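Local coordinates for protein nitrilotriacetate monooxygenase component B (Bacillus cereus ATCC 14579, PDB 3BPK) that probably binds FMN and takes part in flavin-dependent oxidation as component B of a monooxygenase, at residues Thr34-Thr37 against Val41-Gly44; Val62-Gln65 against Arg71-Thr74; Val94-Glu99 against Ala114-Ile119. All blocks are in the same frame, centred on the assembly; numbering follows the deposited sequence. Where two conformers were deposited one is given.

Following the chain from the N terminus, contact 1 closes first: strand 28-36 turns back after Thr37 into strand 42-54, a tight hairpin. Contact 2 opens after it and closes the loop between the end of strand 59-65 and the start of helix 73-81. Contact 3 spans a longer excursion, joining helix 94-100 to the segment that follows helix 110-113. The three lie in series, none nested or crossed. Contacts 1 and 2 share one antiparallel sheet and touch where Ser35 and Asn43 meet Thr74 and Asp73. Leu42 meets Pro118 between contacts 1 and 3, whereas contacts 2 and 3 remain about 11 Å apart at their nearest atoms.

Contact 1 (Thr34-Thr37 against Val41-Gly44); sequences TSVT and VLNG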
ATOM      1  N   THR B  34       4.829   1.849  16.076  1.00 14.05           N
ATOM      2  CA  THR B  34       4.828   1.812  17.552  1.00 13.42           C
ATOM      3  C   THR B  34       3.549   2.454  18.071  1.00 13.52           C
ATOM      4  O   THR B  34       2.973   3.377  17.457  1.00 15.20           O
ATOM      5  CB  THR B  34       6.054   2.503  18.203  1.00 13.56           C
ATOM      6  OG1 THR B  34       6.176   3.851  17.726  1.00 14.60           O
ATOM      7  CG2 THR B  34       7.307   1.721  17.882  1.00 14.71           C
ATOM      8  N   SER B  35       3.109   1.952  19.220  1.00 14.79           N
ATOM      9  CA  SER B  35       1.854   2.367  19.820  1.00 13.76           C
ATOM     10  C   SER B  35       1.982   2.031  21.306  1.00 14.90           C
ATOM     11  O   SER B  35       2.870   1.250  21.701  1.00 15.81           O
ATOM     12  CB  SER B  35       0.667   1.602  19.170  1.00 15.30           C
ATOM     13  OG  SER B  35       0.749   0.194  19.408  1.00 14.88           O
ATOM     14  N   VAL B  36       1.114   2.619  22.129  1.00 14.87           N
ATOM     15  CA  VAL B  36       1.251   2.459  23.596  1.00 15.10           C
ATOM     16  C   VAL B  36      -0.049   1.924  24.185  1.00 16.84           C
ATOM     17  O   VAL B  36      -1.134   2.379  23.789  1.00 17.64           O
ATOM     18  CB  VAL B  36       1.654   3.811  24.260  1.00 15.42           C
ATOM     19  CG1 VAL B  36       1.705   3.660  25.792  1.00 16.00           C
ATOM     20  CG2 VAL B  36       3.051   4.248  23.750  1.00 17.82           C
ATOM     21  N   THR B  37       0.071   0.957  25.115  1.00 16.76           N
ATOM     22  CA  THR B  37      -1.119   0.376  25.769  1.00 18.66           C
ATOM     23  C   THR B  37      -1.658   1.302  26.864  1.00 20.11           C
ATOM     24  O   THR B  37      -0.975   2.256  27.269  1.00 19.16           O
ATOM     25  CB  THR B  37      -0.812  -0.991  26.420  1.00 18.62           C
ATOM     26  OG1 THR B  37       0.015  -0.794  27.592  1.00 20.20           O
ATOM     27  CG2 THR B  37      -0.119  -1.965  25.456  1.00 21.11           C
ATOM     28  N   VAL B  41       2.773   0.481  28.098  1.00 18.87           N
ATOM     29  CA  VAL B  41       3.799  -0.351  27.476  1.00 18.61           C
ATOM     30  C   VAL B  41       3.938  -0.001  25.989  1.00 18.17           C
ATOM     31  O   VAL B  41       2.924   0.223  25.314  1.00 18.07           O
ATOM     32  CB  VAL B  41       3.497  -1.828  27.668  1.00 19.03           C
ATOM     33  CG1 VAL B  41       4.454  -2.688  26.845  1.00 21.18           C
ATOM     34  CG2 VAL B  41       3.545  -2.181  29.196  1.00 20.08           C
ATOM     35  N   LEU B  42       5.182   0.096  25.510  1.00 18.17           N
ATOM     36  CA  LEU B  42       5.438   0.463  24.113  1.00 17.16           C
ATOM     37  C   LEU B  42       5.462  -0.788  23.221  1.00 17.32           C
ATOM     38  O   LEU B  42       6.384  -1.592  23.298  1.00 17.70           O
ATOM     39  CB  LEU B  42       6.769   1.213  24.001  1.00 17.33           C
ATOM     40  CG  LEU B  42       7.149   1.737  22.618  1.00 15.90           C
ATOM     41  CD1 LEU B  42       6.103   2.742  22.123  1.00 15.65           C
ATOM     42  CD2 LEU B  42       8.547   2.358  22.638  1.00 18.10           C
ATOM     43  N   ASN B  43       4.447  -0.934  22.371  1.00 17.13           N
ATOM     44  CA  ASN B  43       4.397  -2.029  21.434  1.00 17.31           C
ATOM     45  C   ASN B  43       5.004  -1.598  20.104  1.00 16.67           C
ATOM     46  O   ASN B  43       5.010  -0.386  19.766  1.00 16.43           O
ATOM     47  CB  ASN B  43       2.935  -2.450  21.184  1.00 17.07           C
ATOM     48  CG  ASN B  43       2.349  -3.309  22.301  1.00 18.90           C
ATOM     49  OD1 ASN B  43       1.274  -3.016  22.785  1.00 19.11           O
ATOM     50  ND2 ASN B  43       3.053  -4.401  22.680  1.00 21.00           N
ATOM     51  N   GLY B  44       5.472  -2.579  19.327  1.00 16.22           N
ATOM     52  CA  GLY B  44       5.940  -2.328  17.950  1.00 16.13           C
ATOM     53  C   GLY B  44       5.732  -3.576  17.135  1.00 16.62           C
ATOM     54  O   GLY B  44       5.886  -4.710  17.632  1.00 17.91           O
TER
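Leu42 brings its CD1 methyl 3.8 Å from Val36 CG2 on the face they share, and the same methyl also meets the carbonyl oxygen of Ser35. With CG anti to the backbone N (chi1 -177°), this torsion helps bring CD1 to the facing strand, and the two side chains meet at a slant. Thr34 lies on this face too, with CB beside Leu42 CD1. The opposite face carries Ser35 and Asn43, a hydrogen-bonded antiparallel pair. Asn43 N bonds Ser35 O at 2.8 Å, running nearly straight onto the carbonyl (C=O...N 167°). Ser35 N returns a bond to Asn43 O at 3.1 Å, its donor tilted from the carbonyl plane. Non-hydrogen-bonded pairs flank them, Thr34 with Gly44 and Val36 with Leu42, and the CA of Thr34 adds a CA-H...O contact to Asn43 O.

Thr37 and Val41 close the turn end with two bonds. Thr37 N reaches Val41 O in the carbonyl plane at 3.0 Å, and Val41 N returns a bond to Thr37 OG1 at 3.1 Å. A chi1 of 71° sets that hydroxyl between the backbone N and the carbonyl carbon, facing the Val41 amide; OG1 is also bonded to OD1 of Asn107. Thr37 CG2 comes within 3.2 Å of Asn43 OD1, the two side chains crossing nearly at right angles.

Helix 73-81 covers the Ser35 and Asn43 face, where Asn77 bonds both Ser35 OG and Asn43 OD1. Helix 110-113 reaches both faces: Glu110 takes Asn43 ND2 and the Gly44 amide, and Ile111 packs on Thr34 and Leu42. Thr34, whose hydroxyl bonds to Pro127 O, pairs through its backbone with Val85 of the flanking strand 83-88.

Contact 2 (Val62-Gln65 against Arg71-Thr74); sequences VSVQ and RKDT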
ATOM      1  N   VAL B  62      -2.515   1.897   7.101  1.00 12.10           N
ATOM      2  CA  VAL B  62      -1.911   0.618   7.494  1.00 12.54           C
ATOM      3  C   VAL B  62      -3.084  -0.302   7.822  1.00 13.07           C
ATOM      4  O   VAL B  62      -3.925   0.043   8.658  1.00 13.00           O
ATOM      5  CB  VAL B  62      -1.048   0.765   8.759  1.00 13.48           C
ATOM      6  CG1 VAL B  62      -0.445  -0.578   9.155  1.00 16.13           C
ATOM      7  CG2 VAL B  62       0.070   1.768   8.542  1.00 14.74           C
ATOM      8  N   SER B  63      -3.168  -1.438   7.132  1.00 12.57           N
ATOM      9  CA  SER B  63      -4.245  -2.386   7.436  1.00 13.35           C
ATOM     10  C   SER B  63      -3.754  -3.416   8.444  1.00 14.62           C
ATOM     11  O   SER B  63      -2.784  -4.142   8.169  1.00 17.22           O
ATOM     12  CB  SER B  63      -4.767  -3.038   6.159  1.00 14.38           C
ATOM     13  OG  SER B  63      -5.877  -3.848   6.469  1.00 17.16           O
ATOM     14  N   VAL B  64      -4.379  -3.434   9.617  1.00 15.47           N
ATOM     15  CA  VAL B  64      -3.943  -4.303  10.723  1.00 14.67           C
ATOM     16  C   VAL B  64      -4.989  -5.423  10.883  1.00 16.05           C
ATOM     17  O   VAL B  64      -6.173  -5.147  11.097  1.00 15.71           O
ATOM     18  CB  VAL B  64      -3.828  -3.500  12.045  1.00 13.93           C
ATOM     19  CG1 VAL B  64      -3.386  -4.423  13.216  1.00 15.82           C
ATOM     20  CG2 VAL B  64      -2.808  -2.368  11.859  1.00 15.17           C
ATOM     21  N   GLN B  65      -4.555  -6.668  10.747  1.00 17.93           N
ATOM     22  CA  GLN B  65      -5.533  -7.782  10.771  1.00 18.80           C
ATOM     23  C   GLN B  65      -6.051  -7.984  12.185  1.00 20.46           C
ATOM     24  O   GLN B  65      -5.323  -7.742  13.161  1.00 19.90           O
ATOM     25  CB  GLN B  65      -4.894  -9.076  10.245  1.00 18.95           C
ATOM     26  CG  GLN B  65      -4.353  -8.942   8.801  1.00 19.59           C
ATOM     27  CD  GLN B  65      -5.395  -8.339   7.817  1.00 21.81           C
ATOM     28  OE1 GLN B  65      -6.507  -8.895   7.624  1.00 24.25           O
ATOM     29  NE2 GLN B  65      -5.038  -7.212   7.189  1.00 19.47           N
ATOM     30  N   ARG B  71      -9.653  -6.833  17.671  1.00 25.48           N
ATOM     31  CA  ARG B  71      -8.528  -5.933  17.315  1.00 25.56           C
ATOM     32  C   ARG B  71      -7.206  -6.376  17.926  1.00 26.65           C
ATOM     33  O   ARG B  71      -7.176  -6.762  19.092  1.00 27.98           O
ATOM     34  CB  ARG B  71      -8.817  -4.512  17.769  1.00 24.73           C
ATOM     35  CG  ARG B  71      -9.988  -3.853  17.071  1.00 25.41           C
ATOM     36  CD  ARG B  71     -10.171  -2.434  17.536  1.00 28.22           C
ATOM     37  NE  ARG B  71     -11.275  -1.746  16.869  1.00 32.62           N
ATOM     38  CZ  ARG B  71     -12.549  -1.781  17.277  1.00 35.49           C
ATOM     39  NH1 ARG B  71     -12.906  -2.481  18.354  1.00 37.00           N
ATOM     40  NH2 ARG B  71     -13.483  -1.128  16.595  1.00 35.67           N
ATOM     41  N   LYS B  72      -6.131  -6.302  17.130  1.00 26.90           N
ATOM     42  CA  LYS B  72      -4.755  -6.541  17.570  0.60 26.77           C
ATOM     43  C   LYS B  72      -4.313  -5.358  18.430  1.00 25.03           C
ATOM     44  O   LYS B  72      -4.944  -4.288  18.379  1.00 23.43           O
ATOM     45  CB  LYS B  72      -3.826  -6.710  16.356  0.60 27.30           C
ATOM     46  CG  LYS B  72      -3.595  -8.179  15.992  0.60 28.80           C
ATOM     47  CD  LYS B  72      -2.957  -8.395  14.628  0.60 28.91           C
ATOM     48  CE  LYS B  72      -3.054  -9.883  14.246  0.60 30.79           C
ATOM     49  NZ  LYS B  72      -2.042 -10.326  13.248  0.60 33.00           N
ATOM     50  N   ASP B  73      -3.241  -5.538  19.210  1.00 23.82           N
ATOM     51  CA  ASP B  73      -2.713  -4.498  20.085  0.60 22.31           C
ATOM     52  C   ASP B  73      -2.520  -3.168  19.343  1.00 20.84           C
ATOM     53  O   ASP B  73      -2.900  -2.094  19.828  1.00 20.17           O
ATOM     54  CB  ASP B  73      -1.362  -4.941  20.659  0.60 22.99           C
ATOM     55  CG  ASP B  73      -1.499  -5.961  21.788  0.60 25.50           C
ATOM     56  OD1 ASP B  73      -2.612  -6.148  22.309  0.60 27.81           O
ATOM     57  OD2 ASP B  73      -0.477  -6.565  22.156  0.60 26.69           O
ATOM     58  N   THR B  74      -1.912  -3.247  18.161  1.00 18.90           N
ATOM     59  CA  THR B  74      -1.587  -1.991  17.454  1.00 17.94           C
ATOM     60  C   THR B  74      -2.853  -1.165  17.197  1.00 17.90           C
ATOM     61  O   THR B  74      -2.857   0.057  17.410  1.00 18.30           O
ATOM     62  CB  THR B  74      -0.824  -2.263  16.134  1.00 17.99           C
ATOM     63  OG1 THR B  74       0.437  -2.878  16.441  1.00 19.14           O
ATOM     64  CG2 THR B  74      -0.636  -0.977  15.312  1.00 19.06           C
TER
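The end of strand 59-65 faces the N-terminus of helix 73-81 with its nearest CA atoms, those of Gln65 and Lys72, 7.0 Å apart. The helix start is met by Val64 and by the backbone carbonyl of Gln65, on which the side chain of Lys72, the N-cap residue, lies. The lysine chain, extended beyond CG, runs alongside this carbonyl with CG, CD and CE all close to the oxygen; CD comes closest, at 2.9 Å from Gln65 O. This close fit belongs to one of two deposited conformers and is therefore doubtful in detail. The ammonium nitrogen goes past the carbonyl, with NZ 4.2 Å from Gln65 O.

Val64 packs against Lys72 and Thr74. Its CG1 methyl meets Lys72 CB at 3.9 Å. CG2, the other branch, faces the methyl of Thr74 in the first helical turn, 4.3 Å from Thr74 CG2. Both valine methyls thus take part, one on the cap residue and one on the helix.

Val64 also packs on Tyr47 of strand 42-54 and Leu158 of strand 155-168, and Tyr47 OH bonds Thr74 OG1, tying the helix start to the sheet. While Val64 serves the helix, the side chains of Ser63 and Gln65, through OG and NE2, bond Val53 O of the second subunit, so this strand end also takes part in the dimer contact.

Contact 3 (Val94-Glu99 against Ala114-Ile119); sequences VAAINE and AKLTPI
Apolar contact comes first: Ala96 CB meets the CD2 methyl of Leu116 at 3.5 Å, with Leu116 CG and CD1 a little farther off, so the leucine end lies against the methyl, CD2 foremost. The chi1 of Leu116, -71°, places CG anti to the carbonyl carbon and swings the branched end toward the helix. Ala114 lies beside it, its CB 4.3 Å from Ala96 CB and 3.9 Å from Glu99 CB, in the groove between residues one turn apart on helix 94-100. Ala114 CB is also 3.6 Å from Ala96 O.

Polar contact is carried by water. A single water donates to Ala114 O at 2.7 Å. Its second bond, to Glu99 OE2, is weak and doubtful, since it depends on one of two deposited conformers, as does the approach of Glu99 OE1 to Ala114 CA.

Leu116 packs further on Ile111 and on Phe32 of strand 28-36, and Ile97 also reaches Phe32 from the helix. Lys115, with positive phi, ends helix 110-113 in a Schellman motif; Ala114 before it and Leu116 after it both pack on helix 94-100, a helix-to-loop packing within the flavin reductase-like domain.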
ATOM      1  N   VAL B  94      16.389  -3.870   9.880  1.00 19.68           N
ATOM      2  CA  VAL B  94      15.409  -4.906   9.569  1.00 20.56           C
ATOM      3  C   VAL B  94      15.588  -6.172  10.427  1.00 20.68           C
ATOM      4  O   VAL B  94      14.617  -6.854  10.742  1.00 19.76           O
ATOM      5  CB  VAL B  94      15.365  -5.236   8.043  1.00 21.47           C
ATOM      6  CG1 VAL B  94      16.737  -5.822   7.571  1.00 22.24           C
ATOM      7  CG2 VAL B  94      14.186  -6.159   7.725  1.00 22.60           C
ATOM      8  N   ALA B  95      16.826  -6.458  10.839  1.00 20.71           N
ATOM      9  CA  ALA B  95      17.017  -7.585  11.758  1.00 21.49           C
ATOM     10  C   ALA B  95      16.187  -7.416  13.051  1.00 21.58           C
ATOM     11  O   ALA B  95      15.515  -8.366  13.487  1.00 22.04           O
ATOM     12  CB  ALA B  95      18.518  -7.833  12.067  1.00 22.14           C
ATOM     13  N   ALA B  96      16.227  -6.209  13.639  1.00 20.67           N
ATOM     14  CA  ALA B  96      15.483  -5.918  14.852  1.00 20.51           C
ATOM     15  C   ALA B  96      13.992  -5.866  14.546  1.00 20.35           C
ATOM     16  O   ALA B  96      13.187  -6.352  15.333  1.00 20.17           O
ATOM     17  CB  ALA B  96      15.960  -4.610  15.476  1.00 21.93           C
ATOM     18  N   ILE B  97      13.622  -5.268  13.412  1.00 19.53           N
ATOM     19  CA  ILE B  97      12.186  -5.245  13.032  1.00 19.05           C
ATOM     20  C   ILE B  97      11.664  -6.693  12.986  1.00 19.87           C
ATOM     21  O   ILE B  97      10.587  -6.998  13.485  1.00 20.27           O
ATOM     22  CB  ILE B  97      11.940  -4.547  11.671  1.00 18.28           C
ATOM     23  CG1 ILE B  97      12.288  -3.061  11.758  1.00 19.13           C
ATOM     24  CG2 ILE B  97      10.514  -4.762  11.228  1.00 18.62           C
ATOM     25  CD1 ILE B  97      12.392  -2.365  10.408  1.00 19.15           C
ATOM     26  N   ASN B  98      12.434  -7.588  12.381  1.00 20.64           N
ATOM     27  CA  ASN B  98      11.973  -8.988  12.293  1.00 22.73           C
ATOM     28  C   ASN B  98      11.749  -9.623  13.658  1.00 24.20           C
ATOM     29  O   ASN B  98      10.811 -10.409  13.847  1.00 24.45           O
ATOM     30  CB  ASN B  98      12.951  -9.825  11.476  1.00 23.19           C
ATOM     31  CG  ASN B  98      12.417 -11.222  11.189  1.00 26.85           C
ATOM     32  OD1 ASN B  98      13.024 -12.225  11.589  1.00 31.43           O
ATOM     33  ND2 ASN B  98      11.275 -11.294  10.510  1.00 27.82           N
ATOM     34  N   GLU B  99      12.621  -9.281  14.605  1.00 24.27           N
ATOM     35  CA  GLU B  99      12.490  -9.777  15.977  0.70 25.51           C
ATOM     36  C   GLU B  99      11.175  -9.375  16.602  1.00 25.72           C
ATOM     37  O   GLU B  99      10.609 -10.114  17.426  1.00 27.60           O
ATOM     38  CB  GLU B  99      13.624  -9.263  16.839  0.70 26.42           C
ATOM     39  CG  GLU B  99      14.909  -9.942  16.564  0.70 30.20           C
ATOM     40  CD  GLU B  99      15.873  -9.812  17.704  0.70 32.27           C
ATOM     41  OE1 GLU B  99      15.422  -9.716  18.867  0.70 36.05           O
ATOM     42  OE2 GLU B  99      17.085  -9.813  17.432  0.70 37.78           O
ATOM     43  N   ALA B 114      13.598  -6.413  21.238  1.00 22.22           N
ATOM     44  CA  ALA B 114      14.437  -6.325  20.035  1.00 22.68           C
ATOM     45  C   ALA B 114      15.667  -5.406  20.192  1.00 22.01           C
ATOM     46  O   ALA B 114      16.424  -5.188  19.232  1.00 22.65           O
ATOM     47  CB  ALA B 114      13.564  -5.900  18.836  1.00 22.82           C
ATOM     48  N   LYS B 115      15.865  -4.881  21.405  1.00 21.25           N
ATOM     49  CA  LYS B 115      17.047  -4.050  21.716  1.00 20.61           C
ATOM     50  C   LYS B 115      16.982  -2.731  20.933  1.00 20.45           C
ATOM     51  O   LYS B 115      18.024  -2.127  20.617  1.00 23.29           O
ATOM     52  CB  LYS B 115      18.373  -4.817  21.472  1.00 21.37           C
ATOM     53  CG  LYS B 115      18.441  -6.103  22.296  1.00 22.17           C
ATOM     54  CD  LYS B 115      19.815  -6.719  22.254  1.00 26.21           C
ATOM     55  CE  LYS B 115      19.832  -8.030  23.005  1.00 28.73           C
ATOM     56  NZ  LYS B 115      19.780  -9.096  22.006  1.00 35.02           N
ATOM     57  N   LEU B 116      15.758  -2.273  20.655  1.00 18.99           N
ATOM     58  CA  LEU B 116      15.562  -0.982  19.988  1.00 18.17           C
ATOM     59  C   LEU B 116      15.408   0.101  21.046  1.00 18.68           C
ATOM     60  O   LEU B 116      15.229  -0.203  22.241  1.00 20.08           O
ATOM     61  CB  LEU B 116      14.322  -1.063  19.087  1.00 18.01           C
ATOM     62  CG  LEU B 116      14.494  -1.930  17.833  1.00 17.80           C
ATOM     63  CD1 LEU B 116      13.120  -2.140  17.184  1.00 21.53           C
ATOM     64  CD2 LEU B 116      15.487  -1.354  16.787  1.00 20.02           C
ATOM     65  N   THR B 117      15.494   1.358  20.626  1.00 18.39           N
ATOM     66  CA  THR B 117      15.656   2.466  21.582  1.00 19.51           C
ATOM     67  C   THR B 117      14.539   3.488  21.460  1.00 19.07           C
ATOM     68  O   THR B 117      14.447   4.178  20.427  1.00 19.52           O
ATOM     69  CB  THR B 117      16.985   3.188  21.255  1.00 20.16           C
ATOM     70  OG1 THR B 117      18.044   2.232  21.179  1.00 22.41           O
ATOM     71  CG2 THR B 117      17.320   4.274  22.273  1.00 21.02           C
ATOM     72  N   PRO B 118      13.695   3.601  22.498  1.00 19.05           N
ATOM     73  CA  PRO B 118      12.604   4.591  22.419  1.00 19.53           C
ATOM     74  C   PRO B 118      13.142   6.015  22.258  1.00 19.10           C
ATOM     75  O   PRO B 118      14.171   6.379  22.828  1.00 20.19           O
ATOM     76  CB  PRO B 118      11.877   4.451  23.771  1.00 19.66           C
ATOM     77  CG  PRO B 118      12.257   3.107  24.255  1.00 20.60           C
ATOM     78  CD  PRO B 118      13.652   2.840  23.763  1.00 20.43           C
ATOM     79  N   ILE B 119      12.425   6.820  21.489  1.00 17.41           N
ATOM     80  CA  ILE B 119      12.716   8.242  21.370  1.00 17.78           C
ATOM     81  C   ILE B 119      11.392   9.001  21.434  1.00 18.83           C
ATOM     82  O   ILE B 119      10.445   8.713  20.698  1.00 17.89           O
ATOM     83  CB  ILE B 119      13.525   8.536  20.076  1.00 17.97           C
ATOM     84  CG1 ILE B 119      13.954   9.993  19.993  1.00 21.60           C
ATOM     85  CG2 ILE B 119      12.749   8.139  18.792  1.00 18.67           C
ATOM     86  CD1 ILE B 119      15.142  10.217  19.057  1.00 24.63           C
TER
HETATM   87  O   HOH W   1      17.499  -7.203  17.799  1.00 35.75           O